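Local coordinates for periplasmic branched-chain amino acid-binding protein (Burkholderia mallei, PDB 3I09) that probably captures branched-chain amino acids or related small carboxylates in the periplasm for an ABC transporter, and holds acetoacetic acid between its two lobes here, at residues E65-R69 / G70-L74; F187-Q190 / A191-S194; S252-W255 / N256-Q259. All blocks are in the same frame, centred on the assembly; numbering follows the deposited sequence.

Contact 1: residues E65-R69 / G70-L74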
loop_
_atom_site.group_PDB
_atom_site.type_symbol
_atom_site.label_atom_id
_atom_site.label_comp_id
_atom_site.label_asym_id
_atom_site.label_seq_id
_atom_site.Cartn_x
_atom_site.Cartn_y
_atom_site.Cartn_z
ATOM N N GLU A 65 -23.864 0.588 3.396
ATOM C CA GLU A 65 -24.691 -0.054 4.397
ATOM C C GLU A 65 -24.192 0.202 5.820
ATOM O O GLU A 65 -24.981 0.533 6.705
ATOM C CB GLU A 65 -24.790 -1.556 4.141
ATOM C CG GLU A 65 -25.663 -2.353 5.108
ATOM C CD GLU A 65 -25.141 -3.780 5.288
ATOM O OE1 GLU A 65 -24.705 -4.392 4.276
ATOM O OE2 GLU A 65 -25.120 -4.270 6.453
ATOM N N TRP A 66 -22.907 0.014 6.076
ATOM C CA TRP A 66 -22.380 0.284 7.410
ATOM C C TRP A 66 -22.559 1.763 7.824
ATOM O O TRP A 66 -22.865 2.091 8.979
ATOM C CB TRP A 66 -20.891 -0.086 7.496
ATOM C CG TRP A 66 -20.548 -1.554 7.489
ATOM C CD1 TRP A 66 -21.381 -2.618 7.699
ATOM C CD2 TRP A 66 -19.250 -2.092 7.266
ATOM N NE1 TRP A 66 -20.659 -3.798 7.631
ATOM C CE2 TRP A 66 -19.346 -3.492 7.370
ATOM C CE3 TRP A 66 -18.003 -1.519 7.002
ATOM C CZ2 TRP A 66 -18.230 -4.331 7.218
ATOM C CZ3 TRP A 66 -16.899 -2.351 6.840
ATOM C CH2 TRP A 66 -17.027 -3.752 6.971
HETATM N N MSE A 67 -22.342 2.662 6.891
HETATM C CA MSE A 67 -22.467 4.088 7.198
HETATM C C MSE A 67 -23.921 4.479 7.472
HETATM O O MSE A 67 -24.185 5.256 8.372
HETATM C CB MSE A 67 -21.920 4.899 6.033
HETATM C CG MSE A 67 -20.430 4.804 5.943
HETATM SE SE MSE A 67 -19.697 5.728 4.410
HETATM C CE MSE A 67 -17.880 5.064 4.546
ATOM N N ASP A 68 -24.843 3.934 6.682
ATOM C CA ASP A 68 -26.252 4.336 6.725
ATOM C C ASP A 68 -27.031 3.662 7.843
ATOM O O ASP A 68 -27.906 4.296 8.415
ATOM C CB ASP A 68 -26.953 4.024 5.396
ATOM C CG ASP A 68 -26.602 5.018 4.299
ATOM O OD1 ASP A 68 -25.959 6.063 4.598
ATOM O OD2 ASP A 68 -26.947 4.736 3.130
ATOM N N ARG A 69 -26.709 2.398 8.131
ATOM C CA ARG A 69 -27.472 1.521 9.037
ATOM C C ARG A 69 -26.658 0.840 10.103
ATOM O O ARG A 69 -27.215 0.118 10.900
ATOM C CB ARG A 69 -28.101 0.370 8.255
ATOM C CG ARG A 69 -28.992 0.863 7.257
ATOM C CD ARG A 69 -29.501 -0.200 6.304
ATOM N NE ARG A 69 -30.091 0.612 5.266
ATOM C CZ ARG A 69 -31.216 1.312 5.404
ATOM N NH1 ARG A 69 -31.964 1.212 6.503
ATOM N NH2 ARG A 69 -31.616 2.082 4.401
ATOM N N GLY A 70 -25.343 1.030 10.104
ATOM C CA GLY A 70 -24.472 0.307 11.015
ATOM C C GLY A 70 -23.711 1.195 11.953
ATOM O O GLY A 70 -22.889 0.712 12.722
ATOM N N GLY A 71 -23.969 2.494 11.883
ATOM C CA GLY A 71 -23.314 3.442 12.765
ATOM C C GLY A 71 -21.800 3.552 12.613
ATOM O O GLY A 71 -21.102 3.877 13.583
ATOM N N LEU A 72 -21.297 3.359 11.401
ATOM C CA LEU A 72 -19.861 3.382 11.180
ATOM C C LEU A 72 -19.256 4.728 11.487
ATOM O O LEU A 72 -19.807 5.767 11.101
ATOM C CB LEU A 72 -19.541 3.018 9.744
ATOM C CG LEU A 72 -18.108 2.561 9.514
ATOM C CD1 LEU A 72 -17.940 1.102 10.025
ATOM C CD2 LEU A 72 -17.791 2.584 8.049
ATOM N N ASP A 73 -18.138 4.696 12.214
ATOM C CA ASP A 73 -17.366 5.903 12.527
ATOM C C ASP A 73 -16.055 6.035 11.716
ATOM O O ASP A 73 -15.666 7.146 11.296
ATOM C CB ASP A 73 -17.082 5.899 14.000
ATOM C CG ASP A 73 -18.322 6.121 14.805
ATOM O OD1 ASP A 73 -18.924 7.224 14.630
ATOM O OD2 ASP A 73 -18.731 5.170 15.526
ATOM N N LEU A 74 -15.374 4.912 11.512
ATOM C CA LEU A 74 -14.171 4.853 10.654
ATOM C C LEU A 74 -14.306 3.709 9.652
ATOM O O LEU A 74 -14.625 2.574 10.040
ATOM C CB LEU A 74 -12.908 4.593 11.484
ATOM C CG LEU A 74 -11.612 4.259 10.717
ATOM C CD1 LEU A 74 -11.139 5.457 9.862
ATOM C CD2 LEU A 74 -10.476 3.775 11.662
#
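Leu72 folds back against the last turn of helix 56-69, where its two methyl groups divide between Trp66 and Met67. CD1 lies 4.0 Å from Trp66 CE3, meeting the indole obliquely, while CD2 comes equally close to the CG methylene of selenomethionine Met67. With CG anti to the backbone N (chi1 -161°), the branch of Leu72 is directed at the helix. The backbone brings it there: the carbonyl of Trp66 accepts Gly70 N at 2.9 Å and Leu72 N at 3.2 Å. These two donors reach Trp66 O from opposite faces of the carbonyl plane, both well out of it, and the bond from Leu72 is the straighter one (158° against 130° at the hydrogen). Gly70 is thereby laid close over the last helical turn, its own O bonded to Lys6 NZ. The turn closes a beta-alpha-beta crossover, in which helix 56-69 connects parallel strands 43-51 and 72-77 past the intervening strand 5-11. Gly71 is the residue that leaves the helical path, with positive phi, and its N is hydrogen-bonded to a citrate probably acquired from the crystallisation liquor. On the helix side, Trp66 also reaches Ile10 of strand 5-11, and Met67 packs on Val90 and Ala91 of helix 81-94.

Contact 2: residues F187-Q190 / A191-S194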
loop_
_atom_site.group_PDB
_atom_site.type_symbol
_atom_site.label_atom_id
_atom_site.label_comp_id
_atom_site.label_asym_id
_atom_site.label_seq_id
_atom_site.Cartn_x
_atom_site.Cartn_y
_atom_site.Cartn_z
ATOM N N PHE A 187 2.176 -12.229 -22.744
ATOM C CA PHE A 187 2.542 -10.905 -22.299
ATOM C C PHE A 187 4.070 -10.774 -22.156
ATOM O O PHE A 187 4.675 -9.787 -22.597
ATOM C CB PHE A 187 1.868 -10.572 -20.958
ATOM C CG PHE A 187 0.390 -10.909 -20.908
ATOM C CD1 PHE A 187 -0.450 -10.622 -21.968
ATOM C CD2 PHE A 187 -0.158 -11.500 -19.798
ATOM C CE1 PHE A 187 -1.819 -10.938 -21.905
ATOM C CE2 PHE A 187 -1.518 -11.795 -19.727
ATOM C CZ PHE A 187 -2.340 -11.517 -20.786
ATOM N N LEU A 188 4.700 -11.788 -21.569
ATOM C CA LEU A 188 6.141 -11.738 -21.358
ATOM C C LEU A 188 6.898 -11.796 -22.692
ATOM O O LEU A 188 7.874 -11.089 -22.879
ATOM C CB LEU A 188 6.589 -12.841 -20.379
ATOM C CG LEU A 188 6.277 -12.657 -18.886
ATOM C CD1 LEU A 188 6.504 -13.980 -18.147
ATOM C CD2 LEU A 188 7.062 -11.555 -18.220
ATOM N N LEU A 189 6.409 -12.583 -23.641
ATOM C CA LEU A 189 7.031 -12.619 -24.961
ATOM C C LEU A 189 6.931 -11.272 -25.708
ATOM O O LEU A 189 7.888 -10.863 -26.370
ATOM C CB LEU A 189 6.490 -13.775 -25.771
ATOM C CG LEU A 189 6.885 -15.114 -25.124
ATOM C CD1 LEU A 189 6.335 -16.271 -25.954
ATOM C CD2 LEU A 189 8.418 -15.283 -24.895
ATOM N N GLN A 190 5.809 -10.563 -25.569
ATOM C CA GLN A 190 5.687 -9.214 -26.123
ATOM C C GLN A 190 6.718 -8.309 -25.520
ATOM O O GLN A 190 7.418 -7.617 -26.240
ATOM C CB GLN A 190 4.315 -8.598 -25.847
ATOM C CG GLN A 190 3.219 -9.244 -26.604
ATOM C CD GLN A 190 1.851 -8.699 -26.195
ATOM O OE1 GLN A 190 1.629 -7.477 -26.239
ATOM N NE2 GLN A 190 0.932 -9.600 -25.806
ATOM N N ALA A 191 6.826 -8.335 -24.198
ATOM C CA ALA A 191 7.830 -7.544 -23.496
ATOM C C ALA A 191 9.234 -7.913 -23.958
ATOM O O ALA A 191 10.062 -7.045 -24.171
ATOM C CB ALA A 191 7.703 -7.692 -21.971
ATOM N N GLN A 192 9.485 -9.194 -24.144
ATOM C CA GLN A 192 10.809 -9.639 -24.554
ATOM C C GLN A 192 11.151 -9.132 -25.961
ATOM O O GLN A 192 12.277 -8.711 -26.211
ATOM C CB GLN A 192 10.897 -11.154 -24.514
ATOM C CG GLN A 192 12.197 -11.689 -25.023
ATOM C CD GLN A 192 12.374 -13.111 -24.664
ATOM O OE1 GLN A 192 11.680 -13.973 -25.183
ATOM N NE2 GLN A 192 13.317 -13.382 -23.783
ATOM N N SER A 193 10.170 -9.145 -26.859
ATOM C CA SER A 193 10.379 -8.678 -28.228
ATOM C C SER A 193 10.647 -7.170 -28.301
ATOM O O SER A 193 11.189 -6.676 -29.293
ATOM C CB SER A 193 9.175 -9.048 -29.099
ATOM O OG SER A 193 9.031 -10.454 -29.165
ATOM N N SER A 194 10.282 -6.431 -27.259
ATOM C CA SER A 194 10.494 -4.977 -27.261
ATOM C C SER A 194 11.973 -4.570 -27.170
ATOM O O SER A 194 12.309 -3.443 -27.466
ATOM C CB SER A 194 9.764 -4.320 -26.089
ATOM O OG SER A 194 10.514 -4.456 -24.896
HETATM O O HOH W 1 9.968 -12.591 -27.352
#
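Ala191 continues helix 185-193 with a nearly straight bond from its N to Phe187 O, 3.0 Å long and 169° at the hydrogen. Its methyl group also brushes the preceding turn, CB lying 3.5 Å from Leu188 O. Gln192 repeats the helical bond, its N donating to Leu188 O at 2.8 Å. A chi1 of 176° carries its CG away from the backbone N, and the chain runs extended next to the Leu189 side chain, in the same direction, until OE1 rests 3.5 Å from Leu189 CD2. A water secures this end: it donates to Gln192 OE1 at 3.1 Å and to Leu189 O at 2.9 Å, tying the amide back to the backbone one turn earlier. That same Leu189 carbonyl accepts the N of Ser193, so the water is an additional donor to a group already engaged in the helix. The N of Ser194 bonds weakly to Gln190 O and also donates to Ala191 O, three residues back, and its hydroxyl donates to Ala191 O at 2.7 Å in the carbonyl plane. Ala191 O is thus gripped twice by one residue. Ser194 OG is in turn bonded to Ala196 N, forming an ST turn. The helix covers the parallel sheet of its lobe: Ala191 and Ser194 touch Phe144 of strand 142-148, Phe187 reaches Val175 of strand 170-177, and Leu188 packs on Ala214 and Ala215 of helix 205-217.

Contact 3: residues S252-W255 / N256-Q259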
loop_
_atom_site.group_PDB
_atom_site.type_symbol
_atom_site.label_atom_id
_atom_site.label_comp_id
_atom_site.label_asym_id
_atom_site.label_seq_id
_atom_site.Cartn_x
_atom_site.Cartn_y
_atom_site.Cartn_z
ATOM N N SER A 252 7.386 0.968 2.919
ATOM C CA SER A 252 7.224 1.940 3.988
ATOM C C SER A 252 7.674 1.465 5.348
ATOM O O SER A 252 7.745 2.269 6.272
ATOM C CB SER A 252 5.748 2.383 4.087
ATOM O OG SER A 252 4.929 1.328 4.558
ATOM N N TRP A 253 7.892 0.160 5.509
ATOM C CA TRP A 253 8.165 -0.424 6.840
ATOM C C TRP A 253 8.675 -1.829 6.657
ATOM O O TRP A 253 8.303 -2.509 5.691
ATOM C CB TRP A 253 6.880 -0.455 7.647
ATOM C CG TRP A 253 7.002 -0.868 9.067
ATOM C CD1 TRP A 253 7.230 -0.047 10.130
ATOM C CD2 TRP A 253 6.847 -2.186 9.599
ATOM N NE1 TRP A 253 7.241 -0.773 11.303
ATOM C CE2 TRP A 253 6.990 -2.093 10.999
ATOM C CE3 TRP A 253 6.602 -3.440 9.030
ATOM C CZ2 TRP A 253 6.926 -3.218 11.837
ATOM C CZ3 TRP A 253 6.468 -4.548 9.875
ATOM C CH2 TRP A 253 6.660 -4.435 11.246
ATOM N N TYR A 254 9.573 -2.243 7.556
ATOM C CA TYR A 254 10.060 -3.614 7.545
ATOM C C TYR A 254 10.338 -4.020 8.981
ATOM O O TYR A 254 10.813 -3.198 9.830
ATOM C CB TYR A 254 11.285 -3.834 6.613
ATOM C CG TYR A 254 12.510 -3.005 6.933
ATOM C CD1 TYR A 254 12.530 -1.631 6.711
ATOM C CD2 TYR A 254 13.657 -3.598 7.456
ATOM C CE1 TYR A 254 13.668 -0.873 6.994
ATOM C CE2 TYR A 254 14.782 -2.851 7.742
ATOM C CZ TYR A 254 14.780 -1.494 7.513
ATOM O OH TYR A 254 15.893 -0.752 7.823
ATOM N N TRP A 255 9.991 -5.273 9.259
ATOM C CA TRP A 255 9.961 -5.775 10.638
ATOM C C TRP A 255 11.308 -5.641 11.340
ATOM O O TRP A 255 11.350 -5.421 12.547
ATOM C CB TRP A 255 9.458 -7.231 10.648
ATOM C CG TRP A 255 10.417 -8.208 10.054
ATOM C CD1 TRP A 255 10.514 -8.626 8.742
ATOM C CD2 TRP A 255 11.424 -8.885 10.770
ATOM N NE1 TRP A 255 11.535 -9.537 8.618
ATOM C CE2 TRP A 255 12.128 -9.698 9.848
ATOM C CE3 TRP A 255 11.826 -8.869 12.116
ATOM C CZ2 TRP A 255 13.206 -10.506 10.235
ATOM C CZ3 TRP A 255 12.930 -9.650 12.488
ATOM C CH2 TRP A 255 13.585 -10.471 11.557
ATOM N N ASN A 256 12.391 -5.777 10.590
ATOM C CA ASN A 256 13.726 -5.808 11.194
ATOM C C ASN A 256 14.444 -4.456 11.157
ATOM O O ASN A 256 15.638 -4.393 11.380
ATOM C CB ASN A 256 14.608 -6.851 10.503
ATOM C CG ASN A 256 15.762 -7.330 11.395
ATOM O OD1 ASN A 256 15.671 -7.263 12.625
ATOM N ND2 ASN A 256 16.858 -7.836 10.773
ATOM N N ARG A 257 13.717 -3.379 10.873
ATOM C CA ARG A 257 14.318 -2.031 10.788
ATOM C C ARG A 257 14.976 -1.604 12.072
ATOM O O ARG A 257 16.122 -1.128 12.037
ATOM C CB ARG A 257 13.263 -0.967 10.416
ATOM C CG ARG A 257 13.814 0.468 10.283
ATOM C CD ARG A 257 12.728 1.519 9.882
ATOM N NE ARG A 257 11.730 1.631 10.950
ATOM C CZ ARG A 257 10.474 2.092 10.814
ATOM N NH1 ARG A 257 10.006 2.543 9.647
ATOM N NH2 ARG A 257 9.678 2.117 11.869
ATOM N N ASP A 258 14.281 -1.768 13.190
ATOM C CA ASP A 258 14.762 -1.236 14.476
ATOM C C ASP A 258 14.093 -1.913 15.650
ATOM O O ASP A 258 13.320 -2.828 15.474
ATOM C CB ASP A 258 14.588 0.308 14.559
ATOM C CG ASP A 258 13.165 0.757 14.329
ATOM O OD1 ASP A 258 12.208 0.021 14.703
ATOM O OD2 ASP A 258 12.985 1.882 13.793
ATOM N N GLN A 259 14.463 -1.511 16.866
ATOM C CA GLN A 259 13.945 -2.167 18.053
ATOM C C GLN A 259 12.409 -2.141 18.060
ATOM O O GLN A 259 11.769 -3.169 18.309
ATOM C CB GLN A 259 14.486 -1.476 19.293
ATOM C CG GLN A 259 14.172 -2.142 20.594
ATOM C CD GLN A 259 14.659 -1.305 21.792
ATOM O OE1 GLN A 259 14.456 -0.092 21.830
ATOM N NE2 GLN A 259 15.283 -1.945 22.749
HETATM O O HOH W 2 17.739 -0.985 9.684
#
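Trp253 meets the guanidinium of Arg257 obliquely, CD1 being 3.7 Å from Arg257 NH2, with the two planes 82° apart. Its indole NE1 is bonded to Phe317 O. Tyr254 begins a type I beta turn, closed by Arg257 N donating to Tyr254 O at 3.1 Å. In one of its two modelled conformers, its ring receives Arg257 CB in a CH-pi contact, 3.5 Å from the centroid, and a water bridges Tyr254 OH to Arg257 O. The turn links strand 248-251 to helix 259-272 and delivers Asp258 to the N-cap of that helix, where OD1 accepts Ser261 N. Asp258 OD2 forms a salt bridge with Arg257 NE at 3.1 Å, met from well out of the carboxylate plane, while Arg257 NH1 and NH2 bond weakly to Tyr334 OH and Tyr318 O; the arginine is so held along both its stem and its charged end. At Trp255 a chi1 of 70° swings the indole back until one face is covered by Asn256. Asn256 CB makes a CH-pi contact over the six-membered ring of Trp255, 3.6 Å from its centroid, its amide tilted 19° from the ring plane, while Asn256 OD1 accepts from Arg262 NE and Trp255 NE1 donates to Trp348 O.

In the fold
Contacts 1, 2 and 3 follow one another along the chain without touching. Contact 1 joins helix 56-69 to strand 72-77 in the mixed sheet of one lobe, and contact 2 lies along helix 185-193 over the four-stranded parallel sheet of the other. Their centres lie about 47 Å apart, on opposite sides of the centre of the chain. Contact 3, about 34 Å from contact 1 and about 36 Å from contact 2 between centres, follows strand 248-251 and leads to helix 259-272. There the chain probably passes back towards the first lobe, consistent with the multiple interlobe crossings of type I periplasmic binding proteins. Acetoacetic acid occupies the cleft, about 12 Å from the Ser252 side chain.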